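Local coordinates for Crov588 (Cafeteriavirus, PDB 6NYR), which is of unknown function but folds as a leucine-rich-repeat protein built from FNIP repeats that closes into a nearly circular solenoid, at residues L319-F324 and S340-T345; T364-G369 and N383-L388; L429-F434 and L451-F456. One frame throughout, in Å; residues are numbered along the deposited sequence.

Contact 1: L319-F324 and S340-T345; sequences LTHLTF and SLTHLT
The carbonyl oxygen of Thr320 is gripped by two successive backbone amides: Thr342 N, tilted slightly from the carbonyl plane, and His343 N, almost in line with the C=O bond, with Thr320 O to His343 N 3.0 Å. One residue earlier, Ser340 OG donates to Leu319 O (3.0 Å) from above the carbonyl plane; its first torsion, with OG trans to the backbone N (170°), swings the hydroxyl across to the preceding coil. From His321 onward the strands 321-323 and 343-345 run parallel, and the backbone bonds continue to Phe324 N with Thr345 O at 2.8 Å. On the face that carries the histidines, the rings of His321 and His343 form an offset stack, centroids 4.1 Å apart and planes at 12°. His321 NE2 lies over the His343 ring toward its rim, close to ND1 but not hydrogen-bonded to it. Each imidazole is held at its edge by the preceding threonine: His321 ND1 donates to Thr320 OG1 (2.7 Å), and Thr342 OG1 pairs in the ring plane with His343 ND1. On the leucine face, Leu322 CD2 and Leu344 CD1 pack side by side at 3.7 Å, while Leu341 CD1 reaches Leu322 CB. The threonine bonds thus fix the ring rotations, so that equivalent histidines of successive solenoid coils stack on a polar face opposite an apolar leucine core.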
ATOM      1  N   LEU A 319      -1.448  -5.321 -28.956  1.00 53.71           N
ATOM      2  CA  LEU A 319      -1.009  -4.520 -27.821  1.00 51.53           C
ATOM      3  C   LEU A 319      -2.165  -3.733 -27.221  1.00 49.13           C
ATOM      4  O   LEU A 319      -2.887  -3.023 -27.929  1.00 47.57           O
ATOM      5  CB  LEU A 319       0.105  -3.565 -28.244  1.00 53.50           C
ATOM      6  CG  LEU A 319       0.883  -2.904 -27.105  1.00 50.22           C
ATOM      7  CD1 LEU A 319       1.761  -3.903 -26.385  1.00 49.94           C
ATOM      8  CD2 LEU A 319       1.709  -1.741 -27.649  1.00 48.72           C
ATOM      9  N   THR A 320      -2.332  -3.865 -25.905  1.00 48.28           N
ATOM     10  CA  THR A 320      -3.345  -3.132 -25.163  1.00 49.94           C
ATOM     11  C   THR A 320      -2.764  -2.100 -24.210  1.00 50.39           C
ATOM     12  O   THR A 320      -3.408  -1.080 -23.953  1.00 54.19           O
ATOM     13  CB  THR A 320      -4.222  -4.096 -24.350  1.00 48.46           C
ATOM     14  OG1 THR A 320      -3.414  -4.782 -23.383  1.00 47.42           O
ATOM     15  CG2 THR A 320      -4.895  -5.112 -25.262  1.00 51.27           C
ATOM     16  N   HIS A 321      -1.565  -2.341 -23.682  1.00 46.47           N
ATOM     17  CA  HIS A 321      -0.952  -1.469 -22.689  1.00 46.07           C
ATOM     18  C   HIS A 321       0.435  -1.068 -23.165  1.00 46.38           C
ATOM     19  O   HIS A 321       1.263  -1.930 -23.477  1.00 47.92           O
ATOM     20  CB  HIS A 321      -0.877  -2.168 -21.329  1.00 47.37           C
ATOM     21  CG  HIS A 321      -2.212  -2.351 -20.677  1.00 50.76           C
ATOM     22  ND1 HIS A 321      -3.126  -3.290 -21.106  1.00 50.82           N
ATOM     23  CD2 HIS A 321      -2.802  -1.693 -19.652  1.00 51.62           C
ATOM     24  CE1 HIS A 321      -4.214  -3.213 -20.362  1.00 51.81           C
ATOM     25  NE2 HIS A 321      -4.044  -2.251 -19.473  1.00 52.33           N
ATOM     26  N   LEU A 322       0.672   0.240 -23.251  1.00 42.79           N
ATOM     27  CA  LEU A 322       1.965   0.788 -23.638  1.00 44.12           C
ATOM     28  C   LEU A 322       2.384   1.848 -22.631  1.00 41.41           C
ATOM     29  O   LEU A 322       1.611   2.765 -22.334  1.00 42.80           O
ATOM     30  CB  LEU A 322       1.912   1.386 -25.043  1.00 42.98           C
ATOM     31  CG  LEU A 322       3.148   2.165 -25.492  1.00 42.18           C
ATOM     32  CD1 LEU A 322       4.375   1.281 -25.507  1.00 40.95           C
ATOM     33  CD2 LEU A 322       2.902   2.774 -26.874  1.00 43.28           C
ATOM     34  N   THR A 323       3.600   1.719 -22.106  1.00 39.07           N
ATOM     35  CA  THR A 323       4.121   2.643 -21.107  1.00 41.25           C
ATOM     36  C   THR A 323       5.523   3.079 -21.505  1.00 44.85           C
ATOM     37  O   THR A 323       6.415   2.238 -21.668  1.00 41.39           O
ATOM     38  CB  THR A 323       4.146   2.004 -19.713  1.00 40.57           C
ATOM     39  OG1 THR A 323       2.826   1.573 -19.361  1.00 43.47           O
ATOM     40  CG2 THR A 323       4.661   2.998 -18.682  1.00 37.95           C
ATOM     41  N   PHE A 324       5.718   4.386 -21.646  1.00 46.77           N
ATOM     42  CA  PHE A 324       7.008   4.954 -22.005  1.00 42.91           C
ATOM     43  C   PHE A 324       7.760   5.373 -20.750  1.00 42.35           C
ATOM     44  O   PHE A 324       7.173   5.644 -19.698  1.00 41.95           O
ATOM     45  CB  PHE A 324       6.835   6.154 -22.941  1.00 42.93           C
ATOM     46  CG  PHE A 324       6.472   5.780 -24.349  1.00 44.02           C
ATOM     47  CD1 PHE A 324       7.402   5.177 -25.183  1.00 43.93           C
ATOM     48  CD2 PHE A 324       5.200   6.029 -24.841  1.00 45.37           C
ATOM     49  CE1 PHE A 324       7.069   4.834 -26.481  1.00 44.26           C
ATOM     50  CE2 PHE A 324       4.863   5.684 -26.139  1.00 44.39           C
ATOM     51  CZ  PHE A 324       5.800   5.088 -26.958  1.00 43.94           C
ATOM     52  N   SER A 340      -5.770  -1.653 -31.167  1.00 60.93           N
ATOM     53  CA  SER A 340      -6.105  -2.412 -29.972  1.00 60.82           C
ATOM     54  C   SER A 340      -5.755  -1.672 -28.687  1.00 55.89           C
ATOM     55  O   SER A 340      -6.220  -2.071 -27.614  1.00 54.62           O
ATOM     56  CB  SER A 340      -5.358  -3.755 -30.000  1.00 68.18           C
ATOM     57  OG  SER A 340      -5.452  -4.443 -28.766  1.00 75.40           O
ATOM     58  N   LEU A 341      -4.979  -0.597 -28.776  1.00 51.58           N
ATOM     59  CA  LEU A 341      -4.410   0.025 -27.590  1.00 50.50           C
ATOM     60  C   LEU A 341      -5.489   0.704 -26.759  1.00 47.19           C
ATOM     61  O   LEU A 341      -6.231   1.554 -27.260  1.00 45.40           O
ATOM     62  CB  LEU A 341      -3.343   1.036 -27.995  1.00 52.04           C
ATOM     63  CG  LEU A 341      -2.363   1.482 -26.910  1.00 51.85           C
ATOM     64  CD1 LEU A 341      -1.451   0.332 -26.518  1.00 49.70           C
ATOM     65  CD2 LEU A 341      -1.561   2.687 -27.386  1.00 54.31           C
ATOM     66  N   THR A 342      -5.552   0.347 -25.476  1.00 46.26           N
ATOM     67  CA  THR A 342      -6.475   0.982 -24.546  1.00 47.55           C
ATOM     68  C   THR A 342      -5.786   1.855 -23.509  1.00 45.44           C
ATOM     69  O   THR A 342      -6.392   2.812 -23.022  1.00 43.51           O
ATOM     70  CB  THR A 342      -7.302  -0.068 -23.792  1.00 48.59           C
ATOM     71  OG1 THR A 342      -6.425  -0.922 -23.044  1.00 50.58           O
ATOM     72  CG2 THR A 342      -8.131  -0.900 -24.754  1.00 52.01           C
ATOM     73  N   HIS A 343      -4.535   1.552 -23.167  1.00 46.37           N
ATOM     74  CA  HIS A 343      -3.821   2.265 -22.116  1.00 47.59           C
ATOM     75  C   HIS A 343      -2.512   2.783 -22.684  1.00 46.88           C
ATOM     76  O   HIS A 343      -1.693   2.000 -23.182  1.00 45.33           O
ATOM     77  CB  HIS A 343      -3.581   1.349 -20.910  1.00 48.18           C
ATOM     78  CG  HIS A 343      -4.837   0.977 -20.182  1.00 49.07           C
ATOM     79  ND1 HIS A 343      -5.747   0.073 -20.689  1.00 50.16           N
ATOM     80  CD2 HIS A 343      -5.344   1.400 -19.000  1.00 47.65           C
ATOM     81  CE1 HIS A 343      -6.755  -0.052 -19.844  1.00 49.91           C
ATOM     82  NE2 HIS A 343      -6.535   0.741 -18.812  1.00 49.42           N
ATOM     83  N   LEU A 344      -2.317   4.098 -22.605  1.00 44.86           N
ATOM     84  CA  LEU A 344      -1.106   4.750 -23.090  1.00 45.24           C
ATOM     85  C   LEU A 344      -0.598   5.681 -22.002  1.00 41.51           C
ATOM     86  O   LEU A 344      -1.320   6.583 -21.567  1.00 41.23           O
ATOM     87  CB  LEU A 344      -1.372   5.531 -24.378  1.00 44.52           C
ATOM     88  CG  LEU A 344      -0.190   6.325 -24.941  1.00 42.29           C
ATOM     89  CD1 LEU A 344       0.988   5.404 -25.217  1.00 41.62           C
ATOM     90  CD2 LEU A 344      -0.586   7.076 -26.203  1.00 42.81           C
ATOM     91  N   THR A 345       0.650   5.489 -21.595  1.00 39.71           N
ATOM     92  CA  THR A 345       1.257   6.285 -20.540  1.00 43.56           C
ATOM     93  C   THR A 345       2.576   6.824 -21.064  1.00 40.93           C
ATOM     94  O   THR A 345       3.437   6.052 -21.503  1.00 38.88           O
ATOM     95  CB  THR A 345       1.473   5.447 -19.276  1.00 45.13           C
ATOM     96  OG1 THR A 345       0.218   4.912 -18.839  1.00 49.26           O
ATOM     97  CG2 THR A 345       2.063   6.295 -18.165  1.00 41.32           C
TER
HETATM   98  O   HOH W   1      -0.689   2.857 -19.767  1.00 43.09           O

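Contact 2: T364-G369 and N383-L388; sequences THLTFG and NSLVHL
Different first torsions set His365 and His387 apart: His365 keeps CG beside its backbone N (chi1 -68°), whereas His387 turns CG trans to that nitrogen (-171°) and carries its ring away along the strand. The two imidazoles are consequently slid past each other and barely overlap, with centroids 5.3 Å apart, and it is His387 CB that approaches His365 CD2, at 3.4 Å. Val386 CG2 covers one face of the His365 ring, 4.1 Å from CE1, while Thr364 OG1 and His365 ND1 share a hydrogen bond of 2.6 Å in the ring plane. Thr364 O accepts from both Val386 N and His387 N, and Leu366 N returns a bond to His387 O at 3.0 Å. On the face carrying the leucines, Leu385 CD1 comes within 3.7 Å of Leu366 CB, and Leu388 CD1 touches both Leu366 CD2 and Phe368 CE2. Ser384 OG bonds back to Asn361 O and Leu363 O, tying the turn before the strand to the previous coil. The pair occupies two consecutive parallel strands of the leucine-rich-repeat solenoid: His365 stacks on His343 of the preceding strand 343-345, and His387 on Tyr409 of the following strand 409-411.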
ATOM      1  N   THR A 364      -8.802   4.129 -24.124  1.00 50.10           N
ATOM      2  CA  THR A 364      -9.641   4.516 -22.999  1.00 50.86           C
ATOM      3  C   THR A 364      -8.898   5.302 -21.932  1.00 48.53           C
ATOM      4  O   THR A 364      -9.521   6.090 -21.221  1.00 48.72           O
ATOM      5  CB  THR A 364     -10.264   3.271 -22.344  1.00 54.40           C
ATOM      6  OG1 THR A 364      -9.232   2.410 -21.841  1.00 52.28           O
ATOM      7  CG2 THR A 364     -11.118   2.506 -23.351  1.00 55.99           C
ATOM      8  N   HIS A 365      -7.585   5.120 -21.822  1.00 46.62           N
ATOM      9  CA  HIS A 365      -6.790   5.716 -20.753  1.00 47.29           C
ATOM     10  C   HIS A 365      -5.554   6.360 -21.358  1.00 44.34           C
ATOM     11  O   HIS A 365      -4.738   5.677 -21.987  1.00 42.08           O
ATOM     12  CB  HIS A 365      -6.396   4.661 -19.713  1.00 48.18           C
ATOM     13  CG  HIS A 365      -7.553   4.132 -18.925  1.00 53.98           C
ATOM     14  ND1 HIS A 365      -8.463   3.238 -19.446  1.00 58.13           N
ATOM     15  CD2 HIS A 365      -7.948   4.372 -17.653  1.00 55.09           C
ATOM     16  CE1 HIS A 365      -9.371   2.953 -18.530  1.00 57.82           C
ATOM     17  NE2 HIS A 365      -9.082   3.628 -17.433  1.00 57.14           N
ATOM     18  N   LEU A 366      -5.418   7.670 -21.162  1.00 44.68           N
ATOM     19  CA  LEU A 366      -4.298   8.442 -21.689  1.00 47.57           C
ATOM     20  C   LEU A 366      -3.689   9.244 -20.554  1.00 45.66           C
ATOM     21  O   LEU A 366      -4.348  10.126 -19.991  1.00 46.84           O
ATOM     22  CB  LEU A 366      -4.752   9.374 -22.814  1.00 46.34           C
ATOM     23  CG  LEU A 366      -3.681  10.298 -23.398  1.00 43.43           C
ATOM     24  CD1 LEU A 366      -2.532   9.489 -23.971  1.00 42.71           C
ATOM     25  CD2 LEU A 366      -4.283  11.215 -24.451  1.00 43.88           C
ATOM     26  N   THR A 367      -2.437   8.944 -20.223  1.00 42.53           N
ATOM     27  CA  THR A 367      -1.714   9.625 -19.157  1.00 43.09           C
ATOM     28  C   THR A 367      -0.477  10.284 -19.748  1.00 42.79           C
ATOM     29  O   THR A 367       0.381   9.601 -20.321  1.00 40.27           O
ATOM     30  CB  THR A 367      -1.339   8.644 -18.042  1.00 45.40           C
ATOM     31  OG1 THR A 367      -2.541   8.100 -17.473  1.00 46.13           O
ATOM     32  CG2 THR A 367      -0.519   9.327 -16.966  1.00 43.17           C
ATOM     33  N   PHE A 368      -0.383  11.601 -19.595  1.00 45.09           N
ATOM     34  CA  PHE A 368       0.784  12.350 -20.029  1.00 41.59           C
ATOM     35  C   PHE A 368       1.785  12.455 -18.886  1.00 41.91           C
ATOM     36  O   PHE A 368       1.451  12.271 -17.713  1.00 41.46           O
ATOM     37  CB  PHE A 368       0.405  13.755 -20.513  1.00 44.25           C
ATOM     38  CG  PHE A 368      -0.274  13.776 -21.853  1.00 46.88           C
ATOM     39  CD1 PHE A 368       0.454  13.565 -23.013  1.00 46.08           C
ATOM     40  CD2 PHE A 368      -1.633  14.029 -21.959  1.00 47.61           C
ATOM     41  CE1 PHE A 368      -0.162  13.589 -24.248  1.00 43.94           C
ATOM     42  CE2 PHE A 368      -2.250  14.057 -23.196  1.00 46.12           C
ATOM     43  CZ  PHE A 368      -1.513  13.838 -24.339  1.00 44.28           C
ATOM     44  N   GLY A 369       3.024  12.787 -19.247  1.00 42.24           N
ATOM     45  CA  GLY A 369       4.087  12.971 -18.287  1.00 42.04           C
ATOM     46  C   GLY A 369       4.334  14.431 -17.950  1.00 42.76           C
ATOM     47  O   GLY A 369       3.550  15.324 -18.275  1.00 43.88           O
ATOM     48  N   ASN A 383     -12.772   9.188 -29.437  1.00 61.29           N
ATOM     49  CA  ASN A 383     -14.102   9.180 -28.837  1.00 64.05           C
ATOM     50  C   ASN A 383     -14.333   8.007 -27.894  1.00 62.45           C
ATOM     51  O   ASN A 383     -15.439   7.880 -27.358  1.00 66.77           O
ATOM     52  CB  ASN A 383     -15.161   9.171 -29.941  1.00 68.18           C
ATOM     53  CG  ASN A 383     -15.409  10.547 -30.509  1.00 73.58           C
ATOM     54  OD1 ASN A 383     -15.191  10.794 -31.696  1.00 78.71           O
ATOM     55  ND2 ASN A 383     -15.871  11.457 -29.663  1.00 73.32           N
ATOM     56  N   SER A 384     -13.332   7.159 -27.679  1.00 60.18           N
ATOM     57  CA  SER A 384     -13.399   6.100 -26.686  1.00 58.03           C
ATOM     58  C   SER A 384     -12.789   6.491 -25.346  1.00 54.61           C
ATOM     59  O   SER A 384     -12.911   5.730 -24.381  1.00 52.66           O
ATOM     60  CB  SER A 384     -12.674   4.856 -27.213  1.00 61.15           C
ATOM     61  OG  SER A 384     -11.422   5.218 -27.777  1.00 62.70           O
ATOM     62  N   LEU A 385     -12.143   7.649 -25.261  1.00 53.65           N
ATOM     63  CA  LEU A 385     -11.355   7.985 -24.083  1.00 51.86           C
ATOM     64  C   LEU A 385     -12.263   8.289 -22.898  1.00 53.04           C
ATOM     65  O   LEU A 385     -13.169   9.124 -22.989  1.00 50.57           O
ATOM     66  CB  LEU A 385     -10.457   9.180 -24.397  1.00 53.40           C
ATOM     67  CG  LEU A 385      -9.174   9.366 -23.590  1.00 53.05           C
ATOM     68  CD1 LEU A 385      -8.125   8.344 -24.016  1.00 50.36           C
ATOM     69  CD2 LEU A 385      -8.646  10.782 -23.755  1.00 52.54           C
ATOM     70  N   VAL A 386     -12.018   7.605 -21.782  1.00 51.70           N
ATOM     71  CA  VAL A 386     -12.754   7.855 -20.552  1.00 53.54           C
ATOM     72  C   VAL A 386     -11.892   8.530 -19.491  1.00 53.02           C
ATOM     73  O   VAL A 386     -12.442   9.225 -18.622  1.00 51.89           O
ATOM     74  CB  VAL A 386     -13.365   6.553 -19.984  1.00 53.94           C
ATOM     75  CG1 VAL A 386     -14.157   5.815 -21.053  1.00 53.99           C
ATOM     76  CG2 VAL A 386     -12.280   5.658 -19.402  1.00 53.04           C
ATOM     77  N   HIS A 387     -10.570   8.373 -19.546  1.00 50.76           N
ATOM     78  CA  HIS A 387      -9.670   8.760 -18.468  1.00 50.89           C
ATOM     79  C   HIS A 387      -8.510   9.533 -19.072  1.00 50.01           C
ATOM     80  O   HIS A 387      -7.752   8.987 -19.880  1.00 49.13           O
ATOM     81  CB  HIS A 387      -9.165   7.522 -17.718  1.00 53.27           C
ATOM     82  CG  HIS A 387      -8.398   7.836 -16.474  1.00 59.42           C
ATOM     83  ND1 HIS A 387      -7.125   8.363 -16.500  1.00 60.90           N
ATOM     84  CD2 HIS A 387      -8.712   7.672 -15.167  1.00 60.68           C
ATOM     85  CE1 HIS A 387      -6.694   8.527 -15.262  1.00 60.91           C
ATOM     86  NE2 HIS A 387      -7.638   8.115 -14.435  1.00 59.65           N
ATOM     87  N   LEU A 388      -8.375  10.800 -18.688  1.00 50.14           N
ATOM     88  CA  LEU A 388      -7.346  11.682 -19.232  1.00 48.45           C
ATOM     89  C   LEU A 388      -6.642  12.385 -18.083  1.00 48.37           C
ATOM     90  O   LEU A 388      -7.282  13.093 -17.297  1.00 45.50           O
ATOM     91  CB  LEU A 388      -7.946  12.700 -20.204  1.00 46.17           C
ATOM     92  CG  LEU A 388      -6.969  13.740 -20.753  1.00 45.36           C
ATOM     93  CD1 LEU A 388      -5.839  13.076 -21.509  1.00 46.33           C
ATOM     94  CD2 LEU A 388      -7.711  14.724 -21.645  1.00 48.30           C
TER

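Contact 3: L429-F434 and L451-F456; sequences LVHLSF and LTHLSF
Leu451 against Leu429 and Leu432, and Phe434 beside Phe456, make the tightly packed side of strands 431-433 and 453-455, while the opposite face, with its histidines and serines, is polar and carries a bound water. In the buried layer Leu451 CD1 packs against both Leu429 CD2 and Leu432 CB, 3.7 Å from Leu432 CB; Leu451 has CG trans to its backbone N (-160°), which extends this methyl under the neighbouring coil. Further along, the Phe434 and Phe456 rings lie side by side with planes at 16° but slid apart, Phe434 CD2 meeting Phe456 CE2 at 3.7 Å. Leu454 CD1 touches the edge of the Phe434 ring. Between the two layers, Val430 O takes Thr452 N on a lone pair and His453 N almost head-on, and the parallel bonding ends with Phe434 N to Ser455 O at 3.0 Å. On the polar face His431 NE2 sits over the centre of the His453 ring, 3.3 Å from His453 CG, with the planes inclined at 31°. Ser433 OG and Ser455 OG approach to 3.2 Å. A water donates to Phe434 O (2.8 Å) and also bonds to Ser455 OG, joining the two coils at the C-terminal end of the strands. The contact therefore divides its chemistry by face: apolar groups fill the solenoid interior, while imidazoles and hydroxyls line the partly exposed face, where the water is held.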
ATOM      1  N   LEU A 429     -18.909  13.931 -17.861  1.00 55.86           N
ATOM      2  CA  LEU A 429     -17.776  13.958 -16.950  1.00 53.69           C
ATOM      3  C   LEU A 429     -18.247  13.719 -15.522  1.00 52.29           C
ATOM      4  O   LEU A 429     -19.191  14.359 -15.049  1.00 51.45           O
ATOM      5  CB  LEU A 429     -17.048  15.296 -17.046  1.00 54.77           C
ATOM      6  CG  LEU A 429     -15.649  15.313 -16.427  1.00 50.49           C
ATOM      7  CD1 LEU A 429     -14.696  14.525 -17.330  1.00 51.91           C
ATOM      8  CD2 LEU A 429     -15.143  16.721 -16.210  1.00 49.78           C
ATOM      9  N   VAL A 430     -17.587  12.792 -14.838  1.00 53.89           N
ATOM     10  CA  VAL A 430     -17.934  12.415 -13.479  1.00 51.10           C
ATOM     11  C   VAL A 430     -16.920  12.947 -12.473  1.00 52.43           C
ATOM     12  O   VAL A 430     -17.300  13.425 -11.400  1.00 48.61           O
ATOM     13  CB  VAL A 430     -18.067  10.879 -13.367  1.00 53.14           C
ATOM     14  CG1 VAL A 430     -18.375  10.465 -11.936  1.00 56.08           C
ATOM     15  CG2 VAL A 430     -19.141  10.369 -14.317  1.00 53.87           C
ATOM     16  N   HIS A 431     -15.631  12.878 -12.802  1.00 49.15           N
ATOM     17  CA  HIS A 431     -14.565  13.301 -11.905  1.00 50.67           C
ATOM     18  C   HIS A 431     -13.755  14.410 -12.559  1.00 47.91           C
ATOM     19  O   HIS A 431     -13.238  14.237 -13.670  1.00 44.96           O
ATOM     20  CB  HIS A 431     -13.639  12.131 -11.544  1.00 55.12           C
ATOM     21  CG  HIS A 431     -14.209  11.199 -10.524  1.00 59.14           C
ATOM     22  ND1 HIS A 431     -15.103  10.200 -10.845  1.00 60.11           N
ATOM     23  CD2 HIS A 431     -14.009  11.111  -9.187  1.00 57.95           C
ATOM     24  CE1 HIS A 431     -15.432   9.540  -9.750  1.00 59.56           C
ATOM     25  NE2 HIS A 431     -14.786  10.074  -8.730  1.00 57.72           N
ATOM     26  N   LEU A 432     -13.639  15.540 -11.869  1.00 45.13           N
ATOM     27  CA  LEU A 432     -12.847  16.666 -12.342  1.00 48.22           C
ATOM     28  C   LEU A 432     -11.920  17.113 -11.224  1.00 44.76           C
ATOM     29  O   LEU A 432     -12.372  17.381 -10.106  1.00 45.35           O
ATOM     30  CB  LEU A 432     -13.739  17.824 -12.791  1.00 49.99           C
ATOM     31  CG  LEU A 432     -12.985  19.073 -13.248  1.00 49.77           C
ATOM     32  CD1 LEU A 432     -11.956  18.705 -14.312  1.00 51.65           C
ATOM     33  CD2 LEU A 432     -13.940  20.130 -13.768  1.00 49.50           C
ATOM     34  N   SER A 433     -10.632  17.205 -11.528  1.00 44.44           N
ATOM     35  CA  SER A 433      -9.612  17.502 -10.530  1.00 44.86           C
ATOM     36  C   SER A 433      -8.682  18.566 -11.086  1.00 41.72           C
ATOM     37  O   SER A 433      -8.075  18.373 -12.146  1.00 40.25           O
ATOM     38  CB  SER A 433      -8.837  16.236 -10.156  1.00 48.51           C
ATOM     39  OG  SER A 433      -7.938  16.481  -9.091  1.00 53.87           O
ATOM     40  N   PHE A 434      -8.580  19.687 -10.376  1.00 41.50           N
ATOM     41  CA  PHE A 434      -7.685  20.774 -10.748  1.00 45.04           C
ATOM     42  C   PHE A 434      -6.406  20.713  -9.922  1.00 46.80           C
ATOM     43  O   PHE A 434      -6.439  20.389  -8.731  1.00 45.92           O
ATOM     44  CB  PHE A 434      -8.346  22.141 -10.546  1.00 46.30           C
ATOM     45  CG  PHE A 434      -9.416  22.453 -11.546  1.00 47.48           C
ATOM     46  CD1 PHE A 434      -9.085  22.824 -12.837  1.00 45.95           C
ATOM     47  CD2 PHE A 434     -10.755  22.386 -11.193  1.00 46.90           C
ATOM     48  CE1 PHE A 434     -10.064  23.113 -13.759  1.00 49.50           C
ATOM     49  CE2 PHE A 434     -11.739  22.676 -12.112  1.00 46.76           C
ATOM     50  CZ  PHE A 434     -11.395  23.038 -13.395  1.00 50.84           C
ATOM     51  N   LEU A 451     -21.370  15.794 -13.425  1.00 50.26           N
ATOM     52  CA  LEU A 451     -20.231  15.706 -12.523  1.00 50.59           C
ATOM     53  C   LEU A 451     -20.669  15.418 -11.093  1.00 51.55           C
ATOM     54  O   LEU A 451     -21.620  16.010 -10.580  1.00 52.15           O
ATOM     55  CB  LEU A 451     -19.446  17.019 -12.563  1.00 52.67           C
ATOM     56  CG  LEU A 451     -17.996  17.029 -12.096  1.00 49.62           C
ATOM     57  CD1 LEU A 451     -17.098  16.389 -13.135  1.00 50.22           C
ATOM     58  CD2 LEU A 451     -17.555  18.455 -11.789  1.00 50.96           C
ATOM     59  N   THR A 452     -19.960  14.489 -10.449  1.00 48.98           N
ATOM     60  CA  THR A 452     -20.188  14.170  -9.046  1.00 48.99           C
ATOM     61  C   THR A 452     -19.026  14.540  -8.134  1.00 49.37           C
ATOM     62  O   THR A 452     -19.260  14.880  -6.973  1.00 49.97           O
ATOM     63  CB  THR A 452     -20.482  12.671  -8.882  1.00 53.53           C
ATOM     64  OG1 THR A 452     -19.379  11.912  -9.388  1.00 59.51           O
ATOM     65  CG2 THR A 452     -21.751  12.288  -9.631  1.00 53.47           C
ATOM     66  N   HIS A 453     -17.788  14.487  -8.619  1.00 47.38           N
ATOM     67  CA  HIS A 453     -16.623  14.783  -7.798  1.00 48.54           C
ATOM     68  C   HIS A 453     -15.871  15.974  -8.369  1.00 42.78           C
ATOM     69  O   HIS A 453     -15.490  15.970  -9.544  1.00 43.39           O
ATOM     70  CB  HIS A 453     -15.677  13.589  -7.708  1.00 52.40           C
ATOM     71  CG  HIS A 453     -16.197  12.466  -6.872  1.00 58.02           C
ATOM     72  ND1 HIS A 453     -15.549  11.974  -5.765  1.00 58.35           N
ATOM     73  CD2 HIS A 453     -17.349  11.780  -6.956  1.00 59.34           C
ATOM     74  CE1 HIS A 453     -16.254  10.980  -5.248  1.00 58.28           C
ATOM     75  NE2 HIS A 453     -17.332  10.815  -5.984  1.00 59.40           N
ATOM     76  N   LEU A 454     -15.644  16.980  -7.528  1.00 42.09           N
ATOM     77  CA  LEU A 454     -14.895  18.171  -7.911  1.00 41.63           C
ATOM     78  C   LEU A 454     -13.924  18.516  -6.794  1.00 42.39           C
ATOM     79  O   LEU A 454     -14.323  18.619  -5.631  1.00 42.68           O
ATOM     80  CB  LEU A 454     -15.832  19.349  -8.187  1.00 41.10           C
ATOM     81  CG  LEU A 454     -15.191  20.703  -8.481  1.00 39.60           C
ATOM     82  CD1 LEU A 454     -14.321  20.658  -9.721  1.00 39.94           C
ATOM     83  CD2 LEU A 454     -16.276  21.769  -8.622  1.00 40.13           C
ATOM     84  N   SER A 455     -12.655  18.700  -7.149  1.00 45.23           N
ATOM     85  CA  SER A 455     -11.631  19.069  -6.183  1.00 46.07           C
ATOM     86  C   SER A 455     -10.725  20.120  -6.803  1.00 44.47           C
ATOM     87  O   SER A 455     -10.385  20.038  -7.986  1.00 43.07           O
ATOM     88  CB  SER A 455     -10.807  17.855  -5.745  1.00 46.82           C
ATOM     89  OG  SER A 455      -9.882  17.485  -6.748  1.00 51.32           O
ATOM     90  N   PHE A 456     -10.327  21.095  -5.989  1.00 43.37           N
ATOM     91  CA  PHE A 456      -9.465  22.183  -6.415  1.00 45.48           C
ATOM     92  C   PHE A 456      -8.118  22.094  -5.713  1.00 45.22           C
ATOM     93  O   PHE A 456      -7.991  21.518  -4.628  1.00 42.75           O
ATOM     94  CB  PHE A 456     -10.108  23.546  -6.123  1.00 46.03           C
ATOM     95  CG  PHE A 456     -11.318  23.840  -6.960  1.00 46.35           C
ATOM     96  CD1 PHE A 456     -12.577  23.440  -6.547  1.00 50.31           C
ATOM     97  CD2 PHE A 456     -11.199  24.537  -8.151  1.00 46.76           C
ATOM     98  CE1 PHE A 456     -13.694  23.717  -7.319  1.00 51.66           C
ATOM     99  CE2 PHE A 456     -12.308  24.816  -8.919  1.00 48.19           C
ATOM    100  CZ  PHE A 456     -13.556  24.404  -8.504  1.00 49.56           C
TER
HETATM  101  O   HOH W   2      -6.962  18.576  -6.614  1.00 40.10           O

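The three contacts follow one another in series along the parallel strands of the circular solenoid. Contacts 1 and 2 are direct neighbours, their centres 10 Å apart: strand 343-345 closes contact 1 and pairs with strand 365-367 of contact 2, probably through Thr342 O with His365 N and Leu344 O with Thr367 N, both 2.9 Å. The histidine row also passes between them, while Leu344 packs on Leu366 below. Contact 3 lies further round the ring without touching either, its centre 15 Å from that of contact 2 and 25 Å from that of contact 1; strand 409-411 bridges the gap from contact 2. A bound glycerol, probably from the crystallisation liquor, lies about 3 Å from the side chain of His453 in contact 3.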